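Glutamine cyclotransferase (Xanthomonas campestris, PDB 3MBR) probably catalyses the cyclisation of N-terminal glutamine in peptides to pyroglutamate, and binds a calcium ion within its beta-propeller. Local coordinates at residues N151-L162 with N165-I175. The protein carries 1 engineered substitution. Numbering follows the deposited sequence.
With CA (calcium ion), chain B.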
loop_
_atom_site.group_PDB
_atom_site.type_symbol
_atom_site.label_atom_id
_atom_site.label_comp_id
_atom_site.label_asym_id
_atom_site.label_seq_id
_atom_site.Cartn_x
_atom_site.Cartn_y
_atom_site.Cartn_z
ATOM N N ASN A 151 5.059 -9.832 -7.126
ATOM C CA ASN A 151 5.877 -8.756 -6.549
ATOM C C ASN A 151 5.105 -7.473 -6.513
ATOM O O ASN A 151 5.653 -6.418 -6.753
ATOM C CB ASN A 151 7.221 -8.552 -7.301
ATOM C CG ASN A 151 8.258 -9.478 -6.828
ATOM O OD1 ASN A 151 9.089 -9.131 -5.946
ATOM N ND2 ASN A 151 8.279 -10.638 -7.399
ATOM N N LEU A 152 3.997 -7.524 -5.806
ATOM C CA LEU A 152 3.118 -6.336 -5.623
ATOM C C LEU A 152 3.277 -5.753 -4.239
ATOM O O LEU A 152 2.833 -6.403 -3.221
ATOM C CB LEU A 152 1.719 -6.724 -5.884
ATOM C CG LEU A 152 1.406 -7.312 -7.244
ATOM C CD1 LEU A 152 -0.035 -7.754 -7.458
ATOM C CD2 LEU A 152 1.863 -6.475 -8.516
ATOM N N ASN A 153 4.144 -4.756 -4.064
ATOM C CA ASN A 153 4.645 -4.447 -2.721
ATOM C C ASN A 153 3.626 -3.432 -2.059
ATOM O O ASN A 153 3.812 -3.093 -0.843
ATOM C CB ASN A 153 6.126 -3.848 -2.678
ATOM C CG ASN A 153 6.198 -2.383 -3.215
ATOM O OD1 ASN A 153 5.323 -1.934 -3.880
ATOM N ND2 ASN A 153 7.233 -1.665 -2.918
ATOM N N GLU A 154 2.602 -2.903 -2.797
ATOM C CA GLU A 154 1.614 -2.030 -2.129
ATOM C C GLU A 154 0.322 -2.061 -2.884
ATOM O O GLU A 154 0.328 -2.169 -4.134
ATOM C CB GLU A 154 2.200 -0.588 -2.096
ATOM C CG GLU A 154 1.253 0.544 -1.631
ATOM C CD GLU A 154 0.658 0.481 -0.214
ATOM O OE1 GLU A 154 0.134 1.516 0.264
ATOM O OE2 GLU A 154 0.598 -0.659 0.356
ATOM N N LEU A 155 -0.792 -1.956 -2.142
ATOM C CA LEU A 155 -2.139 -1.972 -2.749
ATOM C C LEU A 155 -2.938 -0.770 -2.298
ATOM O O LEU A 155 -2.689 -0.210 -1.171
ATOM C CB LEU A 155 -2.910 -3.195 -2.205
ATOM C CG LEU A 155 -2.329 -4.578 -2.624
ATOM C CD1 LEU A 155 -3.195 -5.692 -2.005
ATOM C CD2 LEU A 155 -2.221 -4.762 -4.107
ATOM N N GLU A 156 -3.938 -0.404 -3.107
ATOM C CA GLU A 156 -4.893 0.580 -2.634
ATOM C C GLU A 156 -6.167 0.383 -3.460
ATOM O O GLU A 156 -6.100 0.330 -4.711
ATOM C CB GLU A 156 -4.350 1.987 -2.846
ATOM C CG GLU A 156 -5.264 3.075 -2.226
ATOM C CD GLU A 156 -5.389 2.992 -0.720
ATOM O OE1 GLU A 156 -6.176 3.827 -0.210
ATOM O OE2 GLU A 156 -4.674 2.211 -0.040
ATOM N N TRP A 157 -7.316 0.359 -2.822
ATOM C CA TRP A 157 -8.589 0.269 -3.498
ATOM C C TRP A 157 -9.046 1.622 -3.934
ATOM O O TRP A 157 -9.118 2.538 -3.083
ATOM C CB TRP A 157 -9.656 -0.321 -2.558
ATOM C CG TRP A 157 -10.884 -0.726 -3.291
ATOM C CD1 TRP A 157 -12.005 0.022 -3.480
ATOM C CD2 TRP A 157 -11.084 -1.958 -3.952
ATOM N NE1 TRP A 157 -12.952 -0.710 -4.228
ATOM C CE2 TRP A 157 -12.399 -1.919 -4.530
ATOM C CE3 TRP A 157 -10.315 -3.105 -4.103
ATOM C CZ2 TRP A 157 -12.963 -3.016 -5.188
ATOM C CZ3 TRP A 157 -10.902 -4.222 -4.808
ATOM C CH2 TRP A 157 -12.191 -4.130 -5.326
ATOM N N VAL A 158 -9.350 1.817 -5.224
ATOM C CA VAL A 158 -9.732 3.182 -5.726
ATOM C C VAL A 158 -10.883 2.993 -6.682
ATOM O O VAL A 158 -10.724 2.409 -7.745
ATOM C CB VAL A 158 -8.542 3.799 -6.470
ATOM C CG1 VAL A 158 -8.918 5.204 -6.979
ATOM C CG2 VAL A 158 -7.301 3.927 -5.580
ATOM N N ASN A 159 -12.044 3.498 -6.285
ATOM C CA ASN A 159 -13.241 3.506 -7.215
ATOM C C ASN A 159 -13.492 2.157 -7.897
ATOM O O ASN A 159 -13.630 2.077 -9.130
ATOM C CB ASN A 159 -13.041 4.561 -8.306
ATOM C CG ASN A 159 -12.928 5.986 -7.749
ATOM O OD1 ASN A 159 -12.154 6.804 -8.287
ATOM N ND2 ASN A 159 -13.621 6.273 -6.638
ATOM N N GLY A 160 -13.537 1.094 -7.130
ATOM C CA GLY A 160 -13.915 -0.185 -7.639
ATOM C C GLY A 160 -12.837 -0.945 -8.298
ATOM O O GLY A 160 -13.121 -1.989 -8.895
ATOM N N GLU A 161 -11.608 -0.419 -8.244
ATOM C CA GLU A 161 -10.486 -1.102 -8.869
ATOM C C GLU A 161 -9.393 -1.249 -7.836
ATOM O O GLU A 161 -9.351 -0.510 -6.838
ATOM C CB GLU A 161 -9.925 -0.281 -10.029
ATOM C CG GLU A 161 -10.901 -0.314 -11.189
ATOM C CD GLU A 161 -10.473 0.488 -12.388
ATOM O OE1 GLU A 161 -10.582 -0.015 -13.488
ATOM O OE2 GLU A 161 -10.056 1.636 -12.225
ATOM N N LEU A 162 -8.515 -2.199 -8.093
ATOM C CA LEU A 162 -7.366 -2.397 -7.203
ATOM C C LEU A 162 -6.116 -1.761 -7.858
ATOM O O LEU A 162 -5.780 -2.138 -9.000
ATOM C CB LEU A 162 -7.187 -3.899 -6.915
ATOM C CG LEU A 162 -6.026 -4.365 -6.053
ATOM C CD1 LEU A 162 -6.255 -3.776 -4.635
ATOM C CD2 LEU A 162 -6.025 -5.832 -5.982
ATOM N N ASN A 165 1.249 -1.513 -6.703
ATOM C CA ASN A 165 2.603 -1.167 -7.170
ATOM C C ASN A 165 3.412 -2.373 -7.566
ATOM O O ASN A 165 3.392 -3.383 -6.842
ATOM C CB ASN A 165 3.372 -0.461 -6.047
ATOM C CG ASN A 165 4.623 0.207 -6.543
ATOM O OD1 ASN A 165 4.552 1.122 -7.380
ATOM N ND2 ASN A 165 5.790 -0.198 -6.014
ATOM N N VAL A 166 4.125 -2.259 -8.703
ATOM C CA VAL A 166 5.011 -3.272 -9.241
ATOM C C VAL A 166 6.448 -2.575 -9.182
ATOM O O VAL A 166 6.945 -1.801 -10.099
ATOM C CB VAL A 166 4.718 -3.460 -10.754
ATOM C CG1 VAL A 166 5.463 -4.620 -11.178
ATOM C CG2 VAL A 166 3.195 -3.664 -11.017
ATOM N N TRP A 167 7.091 -2.726 -8.073
ATOM C CA TRP A 167 8.331 -2.032 -7.864
ATOM C C TRP A 167 9.388 -2.354 -8.827
ATOM O O TRP A 167 10.263 -1.551 -8.998
ATOM C CB TRP A 167 8.889 -2.282 -6.428
ATOM C CG TRP A 167 9.396 -3.779 -6.157
ATOM C CD1 TRP A 167 8.655 -4.910 -5.708
ATOM C CD2 TRP A 167 10.778 -4.231 -6.272
ATOM N NE1 TRP A 167 9.537 -6.016 -5.538
ATOM C CE2 TRP A 167 10.809 -5.624 -5.938
ATOM C CE3 TRP A 167 11.971 -3.600 -6.722
ATOM C CZ2 TRP A 167 11.999 -6.343 -5.949
ATOM C CZ3 TRP A 167 13.191 -4.358 -6.706
ATOM C CH2 TRP A 167 13.178 -5.655 -6.359
ATOM N N LEU A 168 9.397 -3.562 -9.400
ATOM C CA LEU A 168 10.516 -3.804 -10.229
ATOM C C LEU A 168 10.346 -3.164 -11.603
ATOM O O LEU A 168 11.339 -3.063 -12.340
ATOM C CB LEU A 168 10.997 -5.249 -10.260
ATOM C CG LEU A 168 9.948 -6.136 -10.678
ATOM C CD1 LEU A 168 10.180 -6.201 -12.127
ATOM C CD2 LEU A 168 10.260 -7.504 -9.844
ATOM N N THR A 169 9.150 -2.652 -11.890
ATOM C CA THR A 169 9.036 -1.914 -13.152
ATOM C C THR A 169 8.686 -0.424 -12.923
ATOM O O THR A 169 8.636 0.317 -13.937
ATOM C CB THR A 169 7.923 -2.455 -14.081
ATOM O OG1 THR A 169 7.772 -1.537 -15.166
ATOM C CG2 THR A 169 6.672 -2.418 -13.397
ATOM N N SER A 170 8.584 0.010 -11.643
ATOM C CA SER A 170 8.168 1.450 -11.268
ATOM C C SER A 170 6.654 1.946 -11.668
ATOM O O SER A 170 6.169 3.135 -11.604
ATOM C CB SER A 170 9.267 2.435 -11.764
ATOM O OG SER A 170 10.504 2.046 -11.126
ATOM N N ARG A 171 5.896 0.985 -11.923
ATOM C CA ARG A 171 4.572 1.136 -12.413
ATOM C C ARG A 171 3.571 0.779 -11.381
ATOM O O ARG A 171 3.801 -0.131 -10.547
ATOM C CB ARG A 171 4.359 0.279 -13.682
ATOM C CG ARG A 171 5.124 0.809 -14.876
ATOM C CD ARG A 171 5.002 -0.147 -16.048
ATOM N NE ARG A 171 5.963 0.177 -17.108
ATOM C CZ ARG A 171 5.810 0.030 -18.394
ATOM N NH1 ARG A 171 4.642 -0.411 -18.922
ATOM N NH2 ARG A 171 6.851 0.376 -19.155
ATOM N N ILE A 172 2.417 1.446 -11.453
ATOM C CA ILE A 172 1.227 0.941 -10.723
ATOM C C ILE A 172 0.331 0.296 -11.741
ATOM O O ILE A 172 0.141 0.832 -12.891
ATOM C CB ILE A 172 0.566 2.134 -10.052
ATOM C CG1 ILE A 172 1.563 2.689 -8.949
ATOM C CG2 ILE A 172 -0.832 1.743 -9.490
ATOM C CD1 ILE A 172 1.007 3.921 -8.274
ATOM N N ALA A 173 -0.183 -0.883 -11.444
ATOM C CA ALA A 173 -1.186 -1.552 -12.249
ATOM C C ALA A 173 -2.569 -1.164 -11.750
ATOM O O ALA A 173 -2.820 -1.252 -10.532
ATOM C CB ALA A 173 -1.004 -3.040 -12.066
ATOM N N ARG A 174 -3.500 -0.746 -12.635
ATOM C CA ARG A 174 -4.932 -0.617 -12.256
ATOM C C ARG A 174 -5.555 -1.932 -12.666
ATOM O O ARG A 174 -5.510 -2.286 -13.871
ATOM C CB ARG A 174 -5.583 0.511 -13.042
ATOM C CG ARG A 174 -5.259 1.749 -12.573
ATOM C CD ARG A 174 -5.913 2.879 -13.450
ATOM N NE ARG A 174 -7.286 2.583 -13.812
ATOM C CZ ARG A 174 -7.945 2.685 -15.000
ATOM N NH1 ARG A 174 -9.199 2.259 -15.037
ATOM N NH2 ARG A 174 -7.492 3.229 -16.158
ATOM N N ILE A 175 -6.099 -2.643 -11.697
ATOM C CA ILE A 175 -6.653 -4.008 -11.859
ATOM C C ILE A 175 -8.168 -4.039 -11.751
ATOM O O ILE A 175 -8.728 -3.517 -10.791
ATOM C CB ILE A 175 -6.030 -4.978 -10.807
ATOM C CG1 ILE A 175 -4.483 -5.019 -10.988
ATOM C CG2 ILE A 175 -6.592 -6.442 -10.847
ATOM C CD1 ILE A 175 -3.771 -5.403 -9.707
HETATM CA CA CA B . -2.345 1.686 0.458
HETATM O O HOH W 1 7.360 -5.703 -9.005
HETATM O O HOH W 2 -3.125 0.154 2.169
#
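The contact covers the first three strands of one four-stranded antiparallel propeller blade, 152-158, 161-166 and 171-175. Between the first two, Asn165 N donates to Glu154 O (2.8 Å). The side chain of Asn165 adds a second bond: its ND2 reaches OD1 of Asn153 at 2.8 Å. Here the acceptor lies in the amide plane of Asn165, and the N-H points fairly straight at it (159°). CG of Asn153 sits between its backbone N and carbonyl carbon (chi1 72°), which brings the amide over to Asn165. ND2 of Asn153 in turn donates to the carbonyl of Leu206, so both ends of this buried amide are held. Trp167 lies just past the strand end and gives its indole NE1 to Asn151 OD1 at 3.2 Å. That bond is bent, and the amide and ring planes stand 62° apart. A water also links Asn151 O to Leu168 N. At the other end of the blade, Leu162 and Ile175 form an antiparallel hydrogen-bonded pair. Beside them, Arg174 NH1 meets both carboxylate oxygens of Glu161, the nearer being OE2 at 3.0 Å. Arg174 NH2 has a further partner in Gln7. A type I' turn from Val158 to Glu161 joins the first two strands. Strand 152-158 also supplies calcium ligands: Glu154 OE1 (2.5 Å), Leu155 O and Glu156 OE2. A water and the carbonyls of Leu26 and Ile209 complete the site. Strands 109-112 and 206-212 of the neighbouring sheets pack against this blade. Strand 182-187 pairs with 171-175 and forms its outer edge, with 152-158 at the inner, calcium-binding edge.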